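Uncharacterized protein Q99UF4 (Staphylococcus aureus, PDB 3B2N) is probably a LuxR-family DNA-binding response regulator whose receiver domain would accept a phosphoryl group to control transcription. Local coordinates at residues T4-A9 with V52-I57; K24-F29 with S109-V114; K79-T84 with A102-E107. All blocks are in the same frame, centred on the assembly; numbering follows the deposited sequence.

Interaction 1. Residues T4-A9 with V52-I57; sequences TSLIIA and VVILDI
Leu6 to Ala9 run beside Val52 to Leu55 as parallel neighbours in the sheet of a CheY-like receiver domain, the short strand axes 18° apart. The backbone bonds form the usual parallel ladder. Val52 N donates to Ser5 O, and Val52 O accepts from Ile7 N; Ile7 O then takes Ile54 N, and Ile54 O takes Ala9 N in the shortest and straightest bond, 2.8 Å from Ala9 N to Ile54 O. The ladder outlasts the second strand, since Asp56 N still reaches Ala9 O at 2.9 Å. Several carbonyls also receive a CA-H, the closest being Leu6 CA at 3.2 Å from Val52 O.

Apolar packing accompanies the ladder on both faces. On the Leu6, Val52, Ile8 and Ile54 face, Leu6 CD1 lies alongside Val52 CB at 3.8 Å. Ile54 has its CG1 anti to its carbonyl carbon (chi1 -56°) and its chain extended, which carries CD1 to Leu6 CD2 at 3.7 Å. The beta-branched Ile7, Ile8, Val52, Val53 and Ile54 suit these extended strands. On the other face the small methyl of Ala9 meets Leu55 CD1 at 4.1 Å.

Asp56 probably corresponds to the phosphoacceptor aspartate of receiver domains; its OD2 takes a hydrogen bond from Asp11 N, close to Glu10.

Outside the pair, strand 29-35 bonds to the far edge of 4-9, and strand 79-84 flanks 52-55. Helix 13-26 covers one face, placing Ile23 against Leu6, Ile8 and Ile54, while Pro50 and Met59 touch Ile7 and Ala9 on the other.

Interaction 2. Residues K24-F29 with S109-V114; sequences KLHGDF and SIEELV. With NA (sodium ion), chain B.
His26 and Gly27, on the way from helix 13-26 to strand 29-35, approach the first turn of helix 110-121, with the CA atoms of His26 and Glu111 6.4 Å apart. In this CheY-like alpha/beta fold the contact joins the C-terminal part of the first helix to the start of the last, on one side of the sheet, through side-chain packing.

Val114 fills the inner part. Its CG1 is anti to the backbone N (chi1 162°), which places that methyl at the in-plane edge of the Phe29 ring, 3.7 Å from CE1. The other methyl, CG2, rests on His26 CB. A compact branched residue suits this spot because its two methyls serve two neighbours at once. Phe29 is buried, with Ile23, Ile117 and Leu6 also touching it.

Farther out, Glu111 turns CG away from its own carbonyl carbon (chi1 -69°) and so lays it over one face of the His26 imidazole, toward the rim, in a CH-pi contact, CG being 3.8 Å from the ring centroid. A bend at chi2 then sets the carboxylate's course: it hangs past the CE1-NE2 rim, its plane turned 30° from the ring. Ile110 CG2 approaches His26 CD2 obliquely.

Both segments have their own fastening. Ser109 and Glu112 form a capping box: Ser109 OG accepts from Glu112 N, and Glu112 OE1 accepts from Ser109 N at 2.9 Å, on the anti side and somewhat out of the carboxylate plane, so the two residues satisfy each other's amides at the helix start. At the other segment a sodium ion is held by main-chain oxygens, Lys24 O at 2.2 Å and Gly27 O at 2.3 Å. Two waters complete the ligands seen: one donates to Leu25 O, the other donates to Phe29 O, 3.1 Å from the water oxygen.

Interaction 3. Residues K79-T84 with A102-E107; sequences KVIIVT and AYVLKE
Tyr103 lays its ring obliquely against Ile82 and Thr84, with CE1 3.9 Å from Ile82 CG2 and the phenol oxygen OH 3.3 Å from Thr84 CG2. Strands 79-84 and 102-105 are the two parallel strands of a beta-alpha-beta unit, joined by helix 89-97, in the CheY-like receiver fold. The ring gets its place because CG is anti to the backbone N (chi1 -169°), and Phe92 meets it edge-to-face. Thr84 turns OG1 to Phe86 N, leaving its methyl to face the phenol. In CheY relatives a threonine and an aromatic residue at these positions are coupled to activation, and the pair here probably corresponds to them.

The opposite face, carrying Ile81, Ala102, Val83 and Val104, is wholly aliphatic: Ile81 CG2 lies beside Val104 CG2 at 4.0 Å, and Ile81 CG1 meets the Ala102 methyl. Helix 110-121 covers this side through Ile117 and Thr116, where Thr116 touches the small Ala102.

The backbone ladder starts weakly, Ala102 N to Val80 O, and tightens to 2.7 Å between Val104 N and Ile82 O. Ile82 N to Ala102 O and Thr84 N to Val104 O complete the regular rungs.

Lys106 leaves the strand with an extended chain that crosses Val83 CG1. It probably corresponds to the conserved lysine of receiver active sites; NZ forms a salt bridge with Glu10 and a long, weak ion pair with Asp56. Its own backbone makes the last rung differently: Lys106 N meets Thr84 O at 2.9 Å from 42° above the carbonyl plane.

How the interactions relate
All three contacts belong to one receiver domain built round a five-stranded parallel sheet. Interaction 1 lies nearest the centre of the chain, with interaction 3 about 10 Å away, centre to centre; strands 52-55 and 79-84 are neighbours, so Val53 probably bonds to Lys79 and Ile81. Interaction 2 packs over one side, about 12 Å from the first and 13 Å from the third, and Leu113 touches Ile54, Ile81 and Val83. Along the chain the segments of 1 and 2 alternate, 1 closes before 3 opens, and 3 is nested within the span of 2. The parallel strands' C-terminal ends bring Asp56, Thr84 and Lys106 together at the probable phosphorylation site, remote from the sodium ion.

Interaction 1. Residues T4-A9 with V52-I57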
loop_
_atom_site.group_PDB
_atom_site.type_symbol
_atom_site.label_atom_id
_atom_site.label_comp_id
_atom_site.label_asym_id
_atom_site.label_seq_id
_atom_site.Cartn_x
_atom_site.Cartn_y
_atom_site.Cartn_z
ATOM N N THR A 4 -4.724 -13.554 3.429
ATOM C CA THR A 4 -3.751 -12.492 3.605
ATOM C C THR A 4 -4.450 -11.191 4.059
ATOM O O THR A 4 -5.424 -10.737 3.425
ATOM C CB THR A 4 -3.010 -12.288 2.305
ATOM O OG1 THR A 4 -2.375 -13.528 1.963
ATOM C CG2 THR A 4 -1.979 -11.223 2.457
ATOM N N SER A 5 -3.973 -10.600 5.156
ATOM C CA SER A 5 -4.546 -9.317 5.588
ATOM C C SER A 5 -3.848 -8.101 4.979
ATOM O O SER A 5 -2.639 -8.109 4.765
ATOM C CB SER A 5 -4.568 -9.214 7.101
ATOM O OG SER A 5 -3.275 -9.445 7.615
ATOM N N LEU A 6 -4.645 -7.057 4.725
ATOM C CA LEU A 6 -4.218 -5.870 4.053
ATOM C C LEU A 6 -4.759 -4.638 4.758
ATOM O O LEU A 6 -5.903 -4.637 5.224
ATOM C CB LEU A 6 -4.848 -5.816 2.650
ATOM C CG LEU A 6 -4.087 -6.054 1.367
ATOM C CD1 LEU A 6 -3.692 -7.494 1.366
ATOM C CD2 LEU A 6 -5.034 -5.792 0.210
ATOM N N ILE A 7 -3.975 -3.570 4.744
ATOM C CA ILE A 7 -4.492 -2.244 5.008
ATOM C C ILE A 7 -4.261 -1.425 3.733
ATOM O O ILE A 7 -3.230 -1.571 3.062
ATOM C CB ILE A 7 -3.809 -1.590 6.274
ATOM C CG1 ILE A 7 -4.262 -2.321 7.547
ATOM C CG2 ILE A 7 -4.096 -0.028 6.314
ATOM C CD1 ILE A 7 -3.629 -1.876 8.887
ATOM N N ILE A 8 -5.206 -0.544 3.403
ATOM C CA ILE A 8 -5.110 0.249 2.188
ATOM C C ILE A 8 -5.133 1.691 2.555
ATOM O O ILE A 8 -6.056 2.142 3.254
ATOM C CB ILE A 8 -6.262 -0.007 1.210
ATOM C CG1 ILE A 8 -6.241 -1.495 0.804
ATOM C CG2 ILE A 8 -6.126 0.995 -0.043
ATOM C CD1 ILE A 8 -7.462 -1.942 0.040
ATOM N N ALA A 9 -4.100 2.422 2.152
ATOM C CA ALA A 9 -4.142 3.856 2.447
ATOM C C ALA A 9 -4.101 4.532 1.070
ATOM O O ALA A 9 -3.112 4.398 0.325
ATOM C CB ALA A 9 -2.925 4.277 3.324
ATOM N N VAL A 52 0.329 -7.245 4.487
ATOM C CA VAL A 52 0.660 -6.430 3.328
ATOM C C VAL A 52 -0.023 -5.084 3.501
ATOM O O VAL A 52 -1.161 -4.995 4.038
ATOM C CB VAL A 52 0.064 -7.056 1.982
ATOM C CG1 VAL A 52 0.345 -6.155 0.771
ATOM C CG2 VAL A 52 0.556 -8.489 1.727
ATOM N N VAL A 53 0.649 -4.040 3.036
ATOM C CA VAL A 53 -0.012 -2.736 2.934
ATOM C C VAL A 53 0.093 -2.177 1.521
ATOM O O VAL A 53 1.112 -2.370 0.811
ATOM C CB VAL A 53 0.475 -1.677 3.980
ATOM C CG1 VAL A 53 0.123 -2.111 5.399
ATOM C CG2 VAL A 53 2.009 -1.416 3.893
ATOM N N ILE A 54 -0.961 -1.454 1.131
ATOM C CA ILE A 54 -0.993 -0.724 -0.130
ATOM C C ILE A 54 -1.019 0.767 0.215
ATOM O O ILE A 54 -1.905 1.210 0.982
ATOM C CB ILE A 54 -2.228 -1.151 -0.926
ATOM C CG1 ILE A 54 -2.175 -2.681 -1.096
ATOM C CG2 ILE A 54 -2.241 -0.567 -2.257
ATOM C CD1 ILE A 54 -3.366 -3.211 -1.859
ATOM N N LEU A 55 -0.069 1.519 -0.351
ATOM C CA LEU A 55 0.136 2.892 0.070
ATOM C C LEU A 55 0.195 3.780 -1.164
ATOM O O LEU A 55 0.998 3.526 -2.095
ATOM C CB LEU A 55 1.491 3.005 0.815
ATOM C CG LEU A 55 1.689 2.889 2.327
ATOM C CD1 LEU A 55 0.604 2.174 3.042
ATOM C CD2 LEU A 55 3.017 2.278 2.639
ATOM N N ASP A 56 -0.662 4.792 -1.179
ATOM C CA ASP A 56 -0.548 5.906 -2.128
ATOM C C ASP A 56 0.664 6.755 -1.649
ATOM O O ASP A 56 1.082 6.624 -0.511
ATOM C CB ASP A 56 -1.882 6.697 -2.078
ATOM C CG ASP A 56 -1.986 7.806 -3.102
ATOM O OD1 ASP A 56 -1.178 7.869 -4.088
ATOM O OD2 ASP A 56 -2.883 8.655 -2.898
ATOM N N ILE A 57 1.250 7.588 -2.510
ATOM C CA ILE A 57 2.360 8.443 -2.069
ATOM C C ILE A 57 1.847 9.712 -1.437
ATOM O O ILE A 57 2.006 9.931 -0.258
ATOM C CB ILE A 57 3.295 8.820 -3.188
ATOM C CG1 ILE A 57 3.921 7.563 -3.784
ATOM C CG2 ILE A 57 4.388 9.824 -2.653
ATOM C CD1 ILE A 57 5.058 7.813 -4.789
#

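Interaction 2. Residues K24-F29 with S109-V114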
loop_
_atom_site.group_PDB
_atom_site.type_symbol
_atom_site.label_atom_id
_atom_site.label_comp_id
_atom_site.label_asym_id
_atom_site.label_seq_id
_atom_site.Cartn_x
_atom_site.Cartn_y
_atom_site.Cartn_z
ATOM N N LYS A 24 -10.762 -7.695 -2.475
ATOM C CA LYS A 24 -11.362 -8.842 -1.833
ATOM C C LYS A 24 -12.014 -9.826 -2.823
ATOM O O LYS A 24 -12.011 -11.030 -2.570
ATOM C CB LYS A 24 -12.403 -8.410 -0.800
ATOM C CG LYS A 24 -11.792 -8.071 0.551
ATOM C CD LYS A 24 -12.851 -7.745 1.596
ATOM C CE LYS A 24 -13.756 -6.582 1.155
ATOM N NZ LYS A 24 -14.468 -6.034 2.353
ATOM N N LEU A 25 -12.586 -9.322 -3.914
ATOM C CA LEU A 25 -13.198 -10.185 -4.934
ATOM C C LEU A 25 -12.169 -10.825 -5.899
ATOM O O LEU A 25 -12.406 -11.926 -6.397
ATOM C CB LEU A 25 -14.240 -9.422 -5.735
ATOM C CG LEU A 25 -15.501 -8.996 -4.969
ATOM C CD1 LEU A 25 -16.327 -8.059 -5.786
ATOM C CD2 LEU A 25 -16.316 -10.155 -4.576
ATOM N N HIS A 26 -11.057 -10.129 -6.168
ATOM C CA HIS A 26 -10.064 -10.589 -7.165
ATOM C C HIS A 26 -9.049 -11.563 -6.575
ATOM O O HIS A 26 -8.279 -12.189 -7.313
ATOM C CB HIS A 26 -9.333 -9.399 -7.841
ATOM C CG HIS A 26 -10.088 -8.811 -8.998
ATOM N ND1 HIS A 26 -10.368 -9.526 -10.147
ATOM C CD2 HIS A 26 -10.665 -7.600 -9.162
ATOM C CE1 HIS A 26 -11.076 -8.773 -10.977
ATOM N NE2 HIS A 26 -11.254 -7.587 -10.409
ATOM N N GLY A 27 -9.043 -11.698 -5.255
ATOM C CA GLY A 27 -8.026 -12.521 -4.601
ATOM C C GLY A 27 -8.445 -12.979 -3.232
ATOM O O GLY A 27 -9.586 -12.756 -2.824
ATOM N N ASP A 28 -7.524 -13.626 -2.520
ATOM C CA ASP A 28 -7.822 -14.193 -1.186
ATOM C C ASP A 28 -7.296 -13.301 -0.058
ATOM O O ASP A 28 -6.284 -13.588 0.576
ATOM C CB ASP A 28 -7.268 -15.609 -1.092
ATOM C CG ASP A 28 -7.962 -16.548 -2.049
ATOM O OD1 ASP A 28 -9.212 -16.446 -2.187
ATOM O OD2 ASP A 28 -7.259 -17.352 -2.687
ATOM N N PHE A 29 -8.006 -12.210 0.175
ATOM C CA PHE A 29 -7.533 -11.164 1.054
ATOM C C PHE A 29 -8.619 -10.790 2.050
ATOM O O PHE A 29 -9.796 -10.881 1.743
ATOM C CB PHE A 29 -7.150 -9.934 0.212
ATOM C CG PHE A 29 -6.129 -10.216 -0.855
ATOM C CD1 PHE A 29 -6.506 -10.315 -2.207
ATOM C CD2 PHE A 29 -4.779 -10.383 -0.527
ATOM C CE1 PHE A 29 -5.542 -10.589 -3.223
ATOM C CE2 PHE A 29 -3.806 -10.651 -1.530
ATOM C CZ PHE A 29 -4.199 -10.756 -2.884
ATOM N N SER A 109 -4.329 -2.350 -13.848
ATOM C CA SER A 109 -5.636 -2.648 -13.262
ATOM C C SER A 109 -5.498 -3.211 -11.852
ATOM O O SER A 109 -4.404 -3.604 -11.436
ATOM C CB SER A 109 -6.347 -3.703 -14.113
ATOM O OG SER A 109 -5.615 -4.927 -14.081
ATOM N N ILE A 110 -6.621 -3.285 -11.126
ATOM C CA ILE A 110 -6.669 -3.940 -9.813
ATOM C C ILE A 110 -6.311 -5.453 -9.927
ATOM O O ILE A 110 -5.571 -5.991 -9.086
ATOM C CB ILE A 110 -8.013 -3.618 -9.032
ATOM C CG1 ILE A 110 -7.962 -2.146 -8.569
ATOM C CG2 ILE A 110 -8.234 -4.622 -7.834
ATOM C CD1 ILE A 110 -9.228 -1.580 -7.913
ATOM N N GLU A 111 -6.739 -6.086 -10.999
ATOM C CA GLU A 111 -6.325 -7.479 -11.337
ATOM C C GLU A 111 -4.807 -7.625 -11.375
ATOM O O GLU A 111 -4.255 -8.555 -10.787
ATOM C CB GLU A 111 -6.815 -7.902 -12.735
ATOM C CG GLU A 111 -8.286 -8.084 -12.892
ATOM C CD GLU A 111 -9.067 -6.778 -13.197
ATOM O OE1 GLU A 111 -8.703 -5.648 -12.723
ATOM O OE2 GLU A 111 -10.083 -6.907 -13.929
ATOM N N GLU A 112 -4.124 -6.730 -12.102
ATOM C CA GLU A 112 -2.630 -6.719 -12.108
ATOM C C GLU A 112 -2.050 -6.412 -10.714
ATOM O O GLU A 112 -1.084 -7.021 -10.254
ATOM C CB GLU A 112 -2.142 -5.736 -13.167
ATOM C CG GLU A 112 -2.536 -6.221 -14.593
ATOM C CD GLU A 112 -2.328 -5.185 -15.702
ATOM O OE1 GLU A 112 -2.541 -3.978 -15.478
ATOM O OE2 GLU A 112 -1.954 -5.591 -16.826
ATOM N N LEU A 113 -2.689 -5.489 -10.013
ATOM C CA LEU A 113 -2.230 -5.192 -8.669
ATOM C C LEU A 113 -2.331 -6.447 -7.776
ATOM O O LEU A 113 -1.400 -6.757 -7.034
ATOM C CB LEU A 113 -2.997 -3.983 -8.093
ATOM C CG LEU A 113 -2.881 -3.757 -6.588
ATOM C CD1 LEU A 113 -1.473 -3.400 -6.283
ATOM C CD2 LEU A 113 -3.854 -2.685 -6.091
ATOM N N VAL A 114 -3.445 -7.177 -7.867
ATOM C CA VAL A 114 -3.614 -8.437 -7.127
ATOM C C VAL A 114 -2.531 -9.465 -7.508
ATOM O O VAL A 114 -1.923 -10.053 -6.636
ATOM C CB VAL A 114 -5.071 -9.030 -7.253
ATOM C CG1 VAL A 114 -5.121 -10.526 -6.869
ATOM C CG2 VAL A 114 -6.103 -8.160 -6.435
HETATM NA NA NA B . -11.805 -13.254 -2.600
HETATM O O HOH W 1 -11.844 -14.141 -4.956
HETATM O O HOH W 2 -11.611 -12.760 -0.005
#

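Interaction 3. Residues K79-T84 with A102-E107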
loop_
_atom_site.group_PDB
_atom_site.type_symbol
_atom_site.label_atom_id
_atom_site.label_comp_id
_atom_site.label_asym_id
_atom_site.label_seq_id
_atom_site.Cartn_x
_atom_site.Cartn_y
_atom_site.Cartn_z
ATOM N N LYS A 79 4.817 -6.649 4.009
ATOM C CA LYS A 79 5.090 -6.362 2.594
ATOM C C LYS A 79 4.458 -5.012 2.220
ATOM O O LYS A 79 3.341 -4.671 2.674
ATOM C CB LYS A 79 4.574 -7.482 1.694
ATOM C CG LYS A 79 5.049 -8.896 2.073
ATOM C CD LYS A 79 6.519 -8.982 1.897
ATOM C CE LYS A 79 6.992 -10.430 1.932
ATOM N NZ LYS A 79 8.471 -10.393 1.969
ATOM N N VAL A 80 5.171 -4.208 1.441
ATOM C CA VAL A 80 4.664 -2.858 1.195
ATOM C C VAL A 80 4.623 -2.628 -0.297
ATOM O O VAL A 80 5.669 -2.721 -0.983
ATOM C CB VAL A 80 5.554 -1.738 1.866
ATOM C CG1 VAL A 80 5.007 -0.368 1.530
ATOM C CG2 VAL A 80 5.722 -1.942 3.397
ATOM N N ILE A 81 3.438 -2.284 -0.792
ATOM C CA ILE A 81 3.279 -1.933 -2.192
ATOM C C ILE A 81 2.842 -0.472 -2.287
ATOM O O ILE A 81 1.824 -0.099 -1.697
ATOM C CB ILE A 81 2.239 -2.859 -2.844
ATOM C CG1 ILE A 81 2.818 -4.293 -2.815
ATOM C CG2 ILE A 81 1.938 -2.355 -4.294
ATOM C CD1 ILE A 81 1.850 -5.335 -2.587
ATOM N N ILE A 82 3.615 0.338 -3.001
ATOM C CA ILE A 82 3.204 1.672 -3.340
ATOM C C ILE A 82 2.418 1.648 -4.651
ATOM O O ILE A 82 2.802 0.964 -5.596
ATOM C CB ILE A 82 4.399 2.604 -3.409
ATOM C CG1 ILE A 82 5.068 2.661 -2.021
ATOM C CG2 ILE A 82 4.049 3.970 -4.030
ATOM C CD1 ILE A 82 5.480 3.975 -1.556
ATOM N N VAL A 83 1.302 2.385 -4.695
ATOM C CA VAL A 83 0.421 2.393 -5.869
ATOM C C VAL A 83 0.134 3.843 -6.107
ATOM O O VAL A 83 -0.475 4.463 -5.243
ATOM C CB VAL A 83 -0.918 1.636 -5.554
ATOM C CG1 VAL A 83 -1.895 1.716 -6.712
ATOM C CG2 VAL A 83 -0.642 0.253 -5.300
ATOM N N THR A 84 0.581 4.406 -7.240
ATOM C CA THR A 84 0.542 5.851 -7.450
ATOM C C THR A 84 0.280 6.210 -8.909
ATOM O O THR A 84 0.561 5.403 -9.804
ATOM C CB THR A 84 1.898 6.513 -6.997
ATOM O OG1 THR A 84 1.802 7.945 -7.056
ATOM C CG2 THR A 84 3.093 6.014 -7.892
ATOM N N ALA A 102 6.951 -3.573 -3.927
ATOM C CA ALA A 102 6.567 -3.347 -5.309
ATOM C C ALA A 102 6.112 -1.904 -5.510
ATOM O O ALA A 102 5.565 -1.276 -4.600
ATOM C CB ALA A 102 5.478 -4.349 -5.760
ATOM N N TYR A 103 6.341 -1.372 -6.707
ATOM C CA TYR A 103 5.911 -0.028 -7.045
ATOM C C TYR A 103 4.941 -0.192 -8.222
ATOM O O TYR A 103 5.330 -0.637 -9.278
ATOM C CB TYR A 103 7.126 0.769 -7.483
ATOM C CG TYR A 103 6.904 2.259 -7.611
ATOM C CD1 TYR A 103 7.058 3.108 -6.506
ATOM C CD2 TYR A 103 6.585 2.836 -8.842
ATOM C CE1 TYR A 103 6.903 4.489 -6.625
ATOM C CE2 TYR A 103 6.403 4.208 -8.960
ATOM C CZ TYR A 103 6.559 5.009 -7.853
ATOM O OH TYR A 103 6.415 6.339 -7.971
ATOM N N VAL A 104 3.682 0.149 -8.041
ATOM C CA VAL A 104 2.693 -0.101 -9.084
ATOM C C VAL A 104 2.055 1.210 -9.535
ATOM O O VAL A 104 1.504 1.976 -8.709
ATOM C CB VAL A 104 1.623 -1.085 -8.560
ATOM C CG1 VAL A 104 0.468 -1.283 -9.579
ATOM C CG2 VAL A 104 2.288 -2.423 -8.250
ATOM N N LEU A 105 2.118 1.469 -10.838
ATOM C CA LEU A 105 1.463 2.650 -11.402
ATOM C C LEU A 105 -0.022 2.409 -11.566
ATOM O O LEU A 105 -0.426 1.302 -11.901
ATOM C CB LEU A 105 2.032 2.926 -12.791
ATOM C CG LEU A 105 2.981 4.058 -13.145
ATOM C CD1 LEU A 105 3.972 4.359 -12.080
ATOM C CD2 LEU A 105 3.669 3.677 -14.444
ATOM N N LYS A 106 -0.831 3.464 -11.427
ATOM C CA LYS A 106 -2.289 3.333 -11.654
ATOM C C LYS A 106 -2.673 3.191 -13.121
ATOM O O LYS A 106 -3.861 3.172 -13.429
ATOM C CB LYS A 106 -3.059 4.468 -10.955
ATOM C CG LYS A 106 -2.794 4.379 -9.432
ATOM C CD LYS A 106 -3.549 5.432 -8.656
ATOM C CE LYS A 106 -3.288 5.341 -7.162
ATOM N NZ LYS A 106 -3.852 6.597 -6.532
ATOM N N GLU A 107 -1.661 3.086 -14.012
ATOM C CA GLU A 107 -1.845 2.516 -15.358
ATOM C C GLU A 107 -2.251 1.034 -15.386
ATOM O O GLU A 107 -2.767 0.535 -16.396
ATOM C CB GLU A 107 -0.559 2.672 -16.184
ATOM C CG GLU A 107 -0.504 4.010 -16.906
ATOM C CD GLU A 107 0.839 4.267 -17.581
ATOM O OE1 GLU A 107 1.003 5.378 -18.125
ATOM O OE2 GLU A 107 1.719 3.366 -17.576
#